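Local coordinates for broad specificity aminotransferase (Leishmania mexicana, PDB 4WB0), which transfers amino groups between amino acids and 2-oxo acids with relaxed substrate selectivity, using pyridoxal 5'-phosphate, and probably accepts aspartate with 2-oxoglutarate, at residues Y135-T140 / R157-Y162; K259-Y264 / R305-I310; T333-V338 / A387-L392. All blocks are in the same frame, centred on the assembly; numbering follows the deposited sequence.

Contact 1 of 3, residues Y135-T140 / R157-Y162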
loop_
_atom_site.group_PDB
_atom_site.type_symbol
_atom_site.label_atom_id
_atom_site.label_comp_id
_atom_site.label_asym_id
_atom_site.label_seq_id
_atom_site.Cartn_x
_atom_site.Cartn_y
_atom_site.Cartn_z
ATOM N N TYR A 135 -22.293 -9.954 -4.291
ATOM C CA TYR A 135 -22.269 -11.194 -5.015
ATOM C C TYR A 135 -20.985 -11.407 -5.751
ATOM O O TYR A 135 -20.553 -10.509 -6.510
ATOM C CB TYR A 135 -23.386 -11.214 -6.035
ATOM C CG TYR A 135 -24.753 -11.395 -5.446
ATOM C CD1 TYR A 135 -25.429 -10.330 -4.913
ATOM C CD2 TYR A 135 -25.363 -12.644 -5.454
ATOM C CE1 TYR A 135 -26.694 -10.505 -4.369
ATOM C CE2 TYR A 135 -26.564 -12.842 -4.920
ATOM C CZ TYR A 135 -27.258 -11.759 -4.391
ATOM O OH TYR A 135 -28.507 -11.930 -3.857
ATOM N N LEU A 136 -20.414 -12.594 -5.545
ATOM C CA LEU A 136 -19.164 -13.020 -6.181
ATOM C C LEU A 136 -19.455 -14.205 -7.079
ATOM O O LEU A 136 -20.430 -14.916 -6.894
ATOM C CB LEU A 136 -18.088 -13.413 -5.162
ATOM C CG LEU A 136 -17.834 -12.470 -3.974
ATOM C CD1 LEU A 136 -16.739 -12.960 -3.018
ATOM C CD2 LEU A 136 -17.447 -11.180 -4.488
ATOM N N ALA A 137 -18.637 -14.390 -8.097
ATOM C CA ALA A 137 -18.872 -15.529 -8.978
ATOM C C ALA A 137 -18.651 -16.838 -8.280
ATOM O O ALA A 137 -17.740 -16.995 -7.460
ATOM C CB ALA A 137 -17.984 -15.483 -10.164
ATOM N N ASP A 138 -19.399 -17.818 -8.748
ATOM C CA ASP A 138 -19.233 -19.200 -8.369
ATOM C C ASP A 138 -18.600 -20.029 -9.501
ATOM O O ASP A 138 -19.301 -20.344 -10.467
ATOM C CB ASP A 138 -20.605 -19.779 -7.997
ATOM C CG ASP A 138 -20.569 -21.279 -7.729
ATOM O OD1 ASP A 138 -19.516 -21.788 -7.296
ATOM O OD2 ASP A 138 -21.597 -21.963 -7.957
ATOM N N PRO A 139 -17.288 -20.369 -9.396
ATOM C CA PRO A 139 -16.226 -20.039 -8.404
ATOM C C PRO A 139 -15.511 -18.710 -8.643
ATOM O O PRO A 139 -15.783 -18.087 -9.685
ATOM C CB PRO A 139 -15.260 -21.225 -8.549
ATOM C CG PRO A 139 -15.407 -21.697 -9.956
ATOM C CD PRO A 139 -16.814 -21.342 -10.406
ATOM N N THR A 140 -14.637 -18.240 -7.729
ATOM C CA THR A 140 -13.841 -17.003 -7.991
ATOM C C THR A 140 -12.531 -16.997 -7.147
ATOM O O THR A 140 -12.416 -17.711 -6.184
ATOM C CB THR A 140 -14.695 -15.673 -7.698
ATOM O OG1 THR A 140 -14.016 -14.482 -8.175
ATOM C CG2 THR A 140 -14.970 -15.509 -6.208
ATOM N N ARG A 157 -22.463 -13.290 -1.040
ATOM C CA ARG A 157 -23.218 -14.336 -1.680
ATOM C C ARG A 157 -22.560 -14.717 -2.981
ATOM O O ARG A 157 -21.578 -14.096 -3.364
ATOM C CB ARG A 157 -24.641 -13.858 -1.930
ATOM C CG ARG A 157 -25.383 -13.391 -0.654
ATOM C CD ARG A 157 -26.799 -12.970 -1.044
ATOM N NE ARG A 157 -27.549 -12.495 0.101
ATOM C CZ ARG A 157 -28.829 -12.128 0.075
ATOM N NH1 ARG A 157 -29.549 -12.180 -1.038
ATOM N NH2 ARG A 157 -29.392 -11.713 1.194
ATOM N N THR A 158 -23.136 -15.697 -3.689
ATOM C CA THR A 158 -22.580 -16.120 -4.989
ATOM C C THR A 158 -23.626 -16.049 -6.093
ATOM O O THR A 158 -24.798 -16.264 -5.844
ATOM C CB THR A 158 -22.019 -17.541 -4.940
ATOM O OG1 THR A 158 -23.054 -18.453 -4.601
ATOM C CG2 THR A 158 -20.908 -17.634 -3.889
ATOM N N TYR A 159 -23.204 -15.680 -7.303
ATOM C CA TYR A 159 -24.017 -15.896 -8.490
ATOM C C TYR A 159 -23.437 -17.089 -9.243
ATOM O O TYR A 159 -22.207 -17.241 -9.392
ATOM C CB TYR A 159 -24.087 -14.633 -9.389
ATOM C CG TYR A 159 -22.796 -14.059 -9.864
ATOM C CD1 TYR A 159 -22.217 -14.484 -11.051
ATOM C CD2 TYR A 159 -22.166 -13.061 -9.143
ATOM C CE1 TYR A 159 -21.009 -13.950 -11.482
ATOM C CE2 TYR A 159 -20.966 -12.515 -9.573
ATOM C CZ TYR A 159 -20.398 -12.973 -10.740
ATOM O OH TYR A 159 -19.222 -12.407 -11.148
ATOM N N ALA A 160 -24.334 -17.935 -9.728
ATOM C CA ALA A 160 -23.934 -19.037 -10.574
ATOM C C ALA A 160 -23.155 -18.465 -11.768
ATOM O O ALA A 160 -23.477 -17.379 -12.284
ATOM C CB ALA A 160 -25.129 -19.815 -11.019
ATOM N N TYR A 161 -22.129 -19.187 -12.194
ATOM C CA TYR A 161 -21.346 -18.702 -13.305
ATOM C C TYR A 161 -20.850 -19.882 -14.106
ATOM O O TYR A 161 -21.143 -19.984 -15.294
ATOM C CB TYR A 161 -20.202 -17.853 -12.797
ATOM C CG TYR A 161 -19.414 -17.222 -13.900
ATOM C CD1 TYR A 161 -19.885 -16.096 -14.533
ATOM C CD2 TYR A 161 -18.208 -17.752 -14.302
ATOM C CE1 TYR A 161 -19.199 -15.508 -15.533
ATOM C CE2 TYR A 161 -17.496 -17.181 -15.331
ATOM C CZ TYR A 161 -17.993 -16.040 -15.934
ATOM O OH TYR A 161 -17.341 -15.452 -16.971
ATOM N N TYR A 162 -20.118 -20.768 -13.456
ATOM C CA TYR A 162 -19.600 -21.947 -14.135
ATOM C C TYR A 162 -20.443 -23.172 -13.881
ATOM O O TYR A 162 -20.902 -23.408 -12.757
ATOM C CB TYR A 162 -18.179 -22.210 -13.684
ATOM C CG TYR A 162 -17.376 -23.180 -14.511
ATOM C CD1 TYR A 162 -16.963 -22.842 -15.796
ATOM C CD2 TYR A 162 -16.966 -24.412 -13.985
ATOM C CE1 TYR A 162 -16.192 -23.721 -16.555
ATOM C CE2 TYR A 162 -16.189 -25.303 -14.744
ATOM C CZ TYR A 162 -15.802 -24.938 -16.031
ATOM O OH TYR A 162 -15.035 -25.755 -16.841
HETATM O O HOH W 1 -22.016 -21.680 -10.808
#
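Tyr159 lays its ring over the backbone of the neighbouring strand, and the small Ala137 leaves the hollow that receives it. The CA of Ala137 stands over one ring face, 3.6 Å from the centroid of the Tyr159 ring, in a CH-pi contact. The methyl CB of Ala137 fits against Tyr159 CZ at 3.5 Å. A first torsion of 57°, with CG between the backbone N and the carbonyl carbon, swings the ring over the Leu136-Ala137 peptide and carries its hydroxyl to the carbonyl of Leu188. At the ring edge, in its plane, lies the carbonyl oxygen of Tyr135.

Further along the same face of the sheet Tyr135 and Arg157 run side by side in the same direction. Arg157 CB packs over the tyrosine face toward its rim, and the extended arginine chain then follows the ring to its far end. There the guanidinium, its plane turned 75° from the ring, meets the hydroxyl near its own edge: Arg157 NH1 donates to Tyr135 OH at 3.0 Å, bent to 145°, while NH2 is held by a salt bridge to Asp155. Phe187 stacks with the same tyrosine ring. On the reverse face Asp138 CB and Thr158 CB meet at 4.0 Å.

Between these layers the strands are zipped in parallel register: Leu136 N gives to Arg157 O, and Leu136 O takes Tyr159 N at 2.9 Å. The peptide before Pro139 is cis, and Asp138 O accepts a nearly straight bond from Tyr162 N at 3.1 Å. The CD of Pro139 rests on Tyr162 CB, and one water links Asp138 OD2 with Tyr161 N and Tyr162 O. This pairing closes the beta-alpha-beta crossover through helix 142-150 in the central, mostly parallel sheet of fold-type I pyridoxal-phosphate enzymes.

Contact 2 of 3, residues K259-Y264 / R305-I310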
loop_
_atom_site.group_PDB
_atom_site.type_symbol
_atom_site.label_atom_id
_atom_site.label_comp_id
_atom_site.label_asym_id
_atom_site.label_seq_id
_atom_site.Cartn_x
_atom_site.Cartn_y
_atom_site.Cartn_z
ATOM N N LYS A 259 0.150 -8.441 -14.305
ATOM C CA LYS A 259 0.274 -9.534 -15.244
ATOM C C LYS A 259 0.579 -9.089 -16.679
ATOM O O LYS A 259 1.469 -9.684 -17.292
ATOM C CB LYS A 259 -0.998 -10.418 -15.221
ATOM C CG LYS A 259 -1.080 -11.395 -13.993
ATOM C CD LYS A 259 -2.087 -10.869 -13.001
ATOM C CE LYS A 259 -1.847 -11.400 -11.548
ATOM N NZ LYS A 259 -1.671 -12.855 -11.441
ATOM N N ASN A 260 -0.146 -8.085 -17.207
ATOM C CA ASN A 260 0.009 -7.691 -18.610
ATOM C C ASN A 260 1.279 -6.866 -18.852
ATOM O O ASN A 260 1.785 -6.846 -19.957
ATOM C CB ASN A 260 -1.237 -6.928 -19.140
ATOM C CG ASN A 260 -1.683 -5.738 -18.278
ATOM O OD1 ASN A 260 -0.937 -5.174 -17.469
ATOM N ND2 ASN A 260 -2.942 -5.365 -18.460
ATOM N N MET A 261 1.840 -6.251 -17.817
ATOM C CA MET A 261 3.136 -5.571 -17.959
ATOM C C MET A 261 4.243 -6.258 -17.143
ATOM O O MET A 261 5.383 -5.861 -17.191
ATOM C CB MET A 261 2.921 -4.082 -17.576
ATOM C CG MET A 261 3.663 -3.118 -18.375
ATOM S SD MET A 261 3.215 -1.397 -17.899
ATOM C CE MET A 261 2.072 -0.853 -19.191
ATOM N N GLY A 262 3.869 -7.292 -16.375
ATOM C CA GLY A 262 4.782 -8.033 -15.574
ATOM C C GLY A 262 5.345 -7.268 -14.390
ATOM O O GLY A 262 6.429 -7.585 -13.910
ATOM N N LEU A 263 4.613 -6.279 -13.939
ATOM C CA LEU A 263 5.109 -5.410 -12.867
ATOM C C LEU A 263 4.625 -5.933 -11.508
ATOM O O LEU A 263 4.254 -5.146 -10.663
ATOM C CB LEU A 263 4.619 -3.980 -13.105
ATOM C CG LEU A 263 5.333 -3.354 -14.302
ATOM C CD1 LEU A 263 4.719 -1.946 -14.467
ATOM C CD2 LEU A 263 6.851 -3.343 -14.084
ATOM N N TYR A 264 4.676 -7.252 -11.304
ATOM C CA TYR A 264 4.110 -7.851 -10.084
ATOM C C TYR A 264 4.645 -7.178 -8.798
ATOM O O TYR A 264 3.876 -6.842 -7.912
ATOM C CB TYR A 264 4.430 -9.347 -9.986
ATOM C CG TYR A 264 4.093 -10.166 -11.235
ATOM C CD1 TYR A 264 5.006 -10.327 -12.255
ATOM C CD2 TYR A 264 2.858 -10.792 -11.360
ATOM C CE1 TYR A 264 4.679 -11.090 -13.426
ATOM C CE2 TYR A 264 2.521 -11.519 -12.497
ATOM C CZ TYR A 264 3.440 -11.677 -13.521
ATOM O OH TYR A 264 3.094 -12.406 -14.656
ATOM N N ARG A 305 5.388 5.191 -12.695
ATOM C CA ARG A 305 6.270 5.945 -13.638
ATOM C C ARG A 305 6.709 5.069 -14.800
ATOM O O ARG A 305 6.632 5.464 -15.977
ATOM C CB ARG A 305 7.460 6.483 -12.896
ATOM C CG ARG A 305 7.102 7.681 -11.994
ATOM C CD ARG A 305 8.300 8.141 -11.217
ATOM N NE ARG A 305 7.989 9.410 -10.544
ATOM C CZ ARG A 305 8.772 9.942 -9.609
ATOM N NH1 ARG A 305 9.873 9.296 -9.212
ATOM N NH2 ARG A 305 8.468 11.109 -9.070
ATOM N N LEU A 306 7.109 3.829 -14.506
ATOM C CA LEU A 306 7.463 2.917 -15.568
ATOM C C LEU A 306 6.278 2.660 -16.531
ATOM O O LEU A 306 6.439 2.661 -17.798
ATOM C CB LEU A 306 7.957 1.543 -15.048
ATOM C CG LEU A 306 9.234 1.500 -14.275
ATOM C CD1 LEU A 306 9.420 0.031 -13.716
ATOM C CD2 LEU A 306 10.431 1.882 -15.170
ATOM N N ALA A 307 5.124 2.360 -15.956
ATOM C CA ALA A 307 3.963 2.088 -16.785
ATOM C C ALA A 307 3.510 3.288 -17.558
ATOM O O ALA A 307 3.056 3.143 -18.729
ATOM C CB ALA A 307 2.774 1.559 -15.963
ATOM N N HIS A 308 3.672 4.477 -16.985
ATOM C CA HIS A 308 3.259 5.649 -17.769
ATOM C C HIS A 308 4.126 5.775 -19.036
ATOM O O HIS A 308 3.629 6.097 -20.129
ATOM C CB HIS A 308 3.332 6.955 -16.956
ATOM C CG HIS A 308 3.329 8.164 -17.826
ATOM N ND1 HIS A 308 4.489 8.845 -18.153
ATOM C CD2 HIS A 308 2.324 8.750 -18.527
ATOM C CE1 HIS A 308 4.185 9.805 -19.011
ATOM N NE2 HIS A 308 2.880 9.768 -19.243
ATOM N N LEU A 309 5.425 5.564 -18.928
ATOM C CA LEU A 309 6.270 5.696 -20.112
ATOM C C LEU A 309 5.877 4.713 -21.213
ATOM O O LEU A 309 5.912 5.024 -22.392
ATOM C CB LEU A 309 7.737 5.521 -19.736
ATOM C CG LEU A 309 8.273 6.551 -18.745
ATOM C CD1 LEU A 309 9.726 6.189 -18.600
ATOM C CD2 LEU A 309 8.116 7.977 -19.276
ATOM N N ILE A 310 5.532 3.498 -20.807
ATOM C CA ILE A 310 5.195 2.463 -21.741
ATOM C C ILE A 310 3.821 2.739 -22.372
ATOM O O ILE A 310 3.664 2.576 -23.570
ATOM C CB ILE A 310 5.203 1.109 -21.052
ATOM C CG1 ILE A 310 6.664 0.761 -20.659
ATOM C CG2 ILE A 310 4.643 0.051 -21.956
ATOM C CD1 ILE A 310 6.762 -0.356 -19.626
#
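Met261 reaches across to Ala307 with its sulfur, SD lying 3.6 Å from Ala307 CB. Its first torsion, -142°, sits well off a staggered position, whereas the next is fully extended, so the chain from CA to SD stretches toward the helix. At the sulfur the chain bends, and the terminal methyl turns along the helix surface to Ile310, where CE comes 3.9 Å from Ile310 CG2. Met261 and Ile310 thus overlap alongside, running antiparallel. Ile310 presents that methyl because CG1 stands anti to its carbonyl carbon (chi1 -68°), which puts CG2 anti to the backbone N; its CD1 meanwhile lies 4.1 Å from Met261 SD. Trp320, on helix 314-344, packs against both Met261 and Ile310.

Residues 259-264 lie in the loop between strands 252-256 and 268-274 of the large-domain sheet. The segment opens on the lysine of a Ser-Phe-Ser-Lys sequence, and by family resemblance Lys259 is probably the one that binds the cofactor. The contact packs this loop on helix 301-312 through residues that come after Lys259.

Gly262, with a positive phi of 69°, turns the chain so that Leu263 also faces the helix. Leu263 CD1 lies anti to CA, and the two methyls go to different residues. Leu263 CD2 meets Leu306 CD1 at 4.3 Å, and Leu263 CD1 lies at the same 4.3 Å from Ala307 CB. The alanine methyl faces the gap between Met261 SD and Leu263 CD1, which approach it from the same side; the short side chain lets both come close to the helix. Phe86 of helix 84-95 also touches Ala307, Leu68 of helix 59-71 packs on Leu306, and Leu263 and Leu306 each pack on an aromatic side chain of the neighbouring subunit.

Contact 3 of 3, residues T333-V338 / A387-L392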
loop_
_atom_site.group_PDB
_atom_site.type_symbol
_atom_site.label_atom_id
_atom_site.label_comp_id
_atom_site.label_asym_id
_atom_site.label_seq_id
_atom_site.Cartn_x
_atom_site.Cartn_y
_atom_site.Cartn_z
ATOM N N THR A 333 -0.193 -21.965 -27.377
ATOM C CA THR A 333 0.659 -23.096 -27.782
ATOM C C THR A 333 0.753 -24.128 -26.651
ATOM O O THR A 333 0.699 -25.314 -26.899
ATOM C CB THR A 333 2.070 -22.643 -28.169
ATOM O OG1 THR A 333 1.985 -21.659 -29.189
ATOM C CG2 THR A 333 2.851 -23.779 -28.734
ATOM N N MET A 334 0.883 -23.671 -25.410
ATOM C CA MET A 334 0.955 -24.593 -24.286
ATOM C C MET A 334 -0.377 -25.333 -24.142
ATOM O O MET A 334 -0.380 -26.531 -23.939
ATOM C CB MET A 334 1.310 -23.847 -23.001
ATOM C CG MET A 334 2.797 -23.384 -22.975
ATOM S SD MET A 334 4.016 -24.740 -23.032
ATOM C CE MET A 334 4.441 -24.731 -24.805
ATOM N N ARG A 335 -1.497 -24.627 -24.236
ATOM C CA ARG A 335 -2.808 -25.291 -24.212
ATOM C C ARG A 335 -2.895 -26.376 -25.271
ATOM O O ARG A 335 -3.399 -27.448 -25.008
ATOM C CB ARG A 335 -3.950 -24.309 -24.448
ATOM C CG ARG A 335 -4.126 -23.286 -23.378
ATOM C CD ARG A 335 -5.329 -22.422 -23.702
ATOM N NE ARG A 335 -5.457 -21.359 -22.736
ATOM C CZ ARG A 335 -5.963 -21.499 -21.516
ATOM N NH1 ARG A 335 -6.398 -22.660 -21.087
ATOM N NH2 ARG A 335 -6.030 -20.450 -20.723
ATOM N N ARG A 336 -2.436 -26.062 -26.469
ATOM C CA ARG A 336 -2.551 -27.008 -27.575
ATOM C C ARG A 336 -1.639 -28.205 -27.320
ATOM O O ARG A 336 -1.989 -29.340 -27.640
ATOM C CB ARG A 336 -2.210 -26.318 -28.900
ATOM C CG ARG A 336 -2.061 -27.239 -30.112
ATOM C CD ARG A 336 -3.276 -28.102 -30.333
ATOM N NE ARG A 336 -4.493 -27.344 -30.570
ATOM C CZ ARG A 336 -5.614 -27.897 -31.030
ATOM N NH1 ARG A 336 -5.654 -29.195 -31.311
ATOM N NH2 ARG A 336 -6.687 -27.154 -31.215
ATOM N N THR A 337 -0.456 -27.953 -26.747
ATOM C CA THR A 337 0.449 -29.053 -26.435
ATOM C C THR A 337 -0.171 -30.033 -25.408
ATOM O O THR A 337 -0.080 -31.253 -25.569
ATOM C CB THR A 337 1.763 -28.518 -25.883
ATOM O OG1 THR A 337 2.369 -27.640 -26.853
ATOM C CG2 THR A 337 2.698 -29.677 -25.552
ATOM N N VAL A 338 -0.752 -29.491 -24.325
ATOM C CA VAL A 338 -1.383 -30.334 -23.287
ATOM C C VAL A 338 -2.566 -31.110 -23.886
ATOM O O VAL A 338 -2.684 -32.319 -23.687
ATOM C CB VAL A 338 -1.877 -29.476 -22.084
ATOM C CG1 VAL A 338 -2.631 -30.326 -21.101
ATOM C CG2 VAL A 338 -0.702 -28.807 -21.382
ATOM N N ALA A 387 -4.771 -24.522 -13.010
ATOM C CA ALA A 387 -3.383 -24.692 -13.418
ATOM C C ALA A 387 -2.909 -23.437 -14.178
ATOM O O ALA A 387 -3.566 -23.011 -15.138
ATOM C CB ALA A 387 -3.235 -25.926 -14.276
ATOM N N ASN A 388 -1.788 -22.845 -13.748
ATOM C CA ASN A 388 -1.213 -21.734 -14.511
ATOM C C ASN A 388 -0.526 -22.256 -15.778
ATOM O O ASN A 388 0.634 -22.706 -15.742
ATOM C CB ASN A 388 -0.228 -20.914 -13.668
ATOM C CG ASN A 388 0.475 -19.867 -14.494
ATOM O OD1 ASN A 388 -0.099 -19.322 -15.444
ATOM N ND2 ASN A 388 1.716 -19.575 -14.141
ATOM N N ILE A 389 -1.279 -22.228 -16.880
ATOM C CA ILE A 389 -0.774 -22.668 -18.182
ATOM C C ILE A 389 0.436 -21.816 -18.552
ATOM O O ILE A 389 1.365 -22.251 -19.197
ATOM C CB ILE A 389 -1.866 -22.541 -19.279
ATOM C CG1 ILE A 389 -3.064 -23.468 -18.966
ATOM C CG2 ILE A 389 -1.297 -22.812 -20.682
ATOM C CD1 ILE A 389 -2.665 -24.976 -19.010
ATOM N N ALA A 390 0.418 -20.559 -18.145
ATOM C CA ALA A 390 1.542 -19.676 -18.476
ATOM C C ALA A 390 2.817 -20.088 -17.754
ATOM O O ALA A 390 3.924 -19.617 -18.077
ATOM C CB ALA A 390 1.187 -18.180 -18.180
ATOM N N GLY A 391 2.716 -21.032 -16.824
ATOM C CA GLY A 391 3.925 -21.588 -16.211
ATOM C C GLY A 391 4.615 -22.758 -16.953
ATOM O O GLY A 391 5.720 -23.219 -16.588
ATOM N N LEU A 392 3.983 -23.223 -18.016
ATOM C CA LEU A 392 4.399 -24.447 -18.681
ATOM C C LEU A 392 5.499 -24.228 -19.676
ATOM O O LEU A 392 5.585 -23.151 -20.253
ATOM C CB LEU A 392 3.238 -25.071 -19.426
ATOM C CG LEU A 392 2.149 -25.656 -18.539
ATOM C CD1 LEU A 392 0.907 -25.852 -19.365
ATOM C CD2 LEU A 392 2.649 -26.980 -17.896
#
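Met334 and Leu392 mark the closest backbone approach, their CA atoms 6.6 Å apart, where a regular helix meets a short strand followed by a 3-10 turn, 389-391. That helix, 314-344, is the long one which in this aminotransferase family runs from the large domain into the small domain, and the turn leads from strand 386-388 toward helix 394-410. Gly391 N bonds to Asn388 O and Leu392 N to Ile389 O at 3.0 Å, and this winding turns Ile389 and Leu392 together toward the helix.

The contact is buried and mostly apolar. Ile389 CG2 touches Met334 CB at 3.6 Å and Arg335 CG at 3.9 Å, filling the groove between these successive residues. The arginine chain, extended from CG to NE, crosses the isoleucine at about a right angle; one face of its guanidinium takes Ile389 CG1 near the rim. Its nitrogens are occupied by backbone carbonyls, NH2 by those of Gly359 and Phe361 and NH1 by that of Val354, which ties the buried charge to the adjoining small-domain segments.

Met334 bends at chi2 (-62°) and again at chi3, and so passes Leu392 head to tail, with SD 3.7 Å from Leu392 CB and also lying against Leu392 O at 3.6 Å. One turn on, Val338 CG2 meets Leu392 CD1 at 3.9 Å.

How the contacts relate
The three contacts follow one another along the chain without touching. Contacts 1 and 2 lie on opposite sides of the chain's centre, their centres 30 Å apart. Contact 3 comes nearer to contact 2, with about 7 Å between nearest atoms, against about 10 Å to contact 1. Helix 301-312 of contact 2 leads directly into helix 314-344 of contact 3. Both also adjoin residues 46-49: Lys259 and Tyr264 bond to Gly46 and Tyr48, Asn388 and Ala390 to Ala47 and Arg49. Lys259, probably the cofactor lysine by family resemblance, would put contact 2 next to the active site.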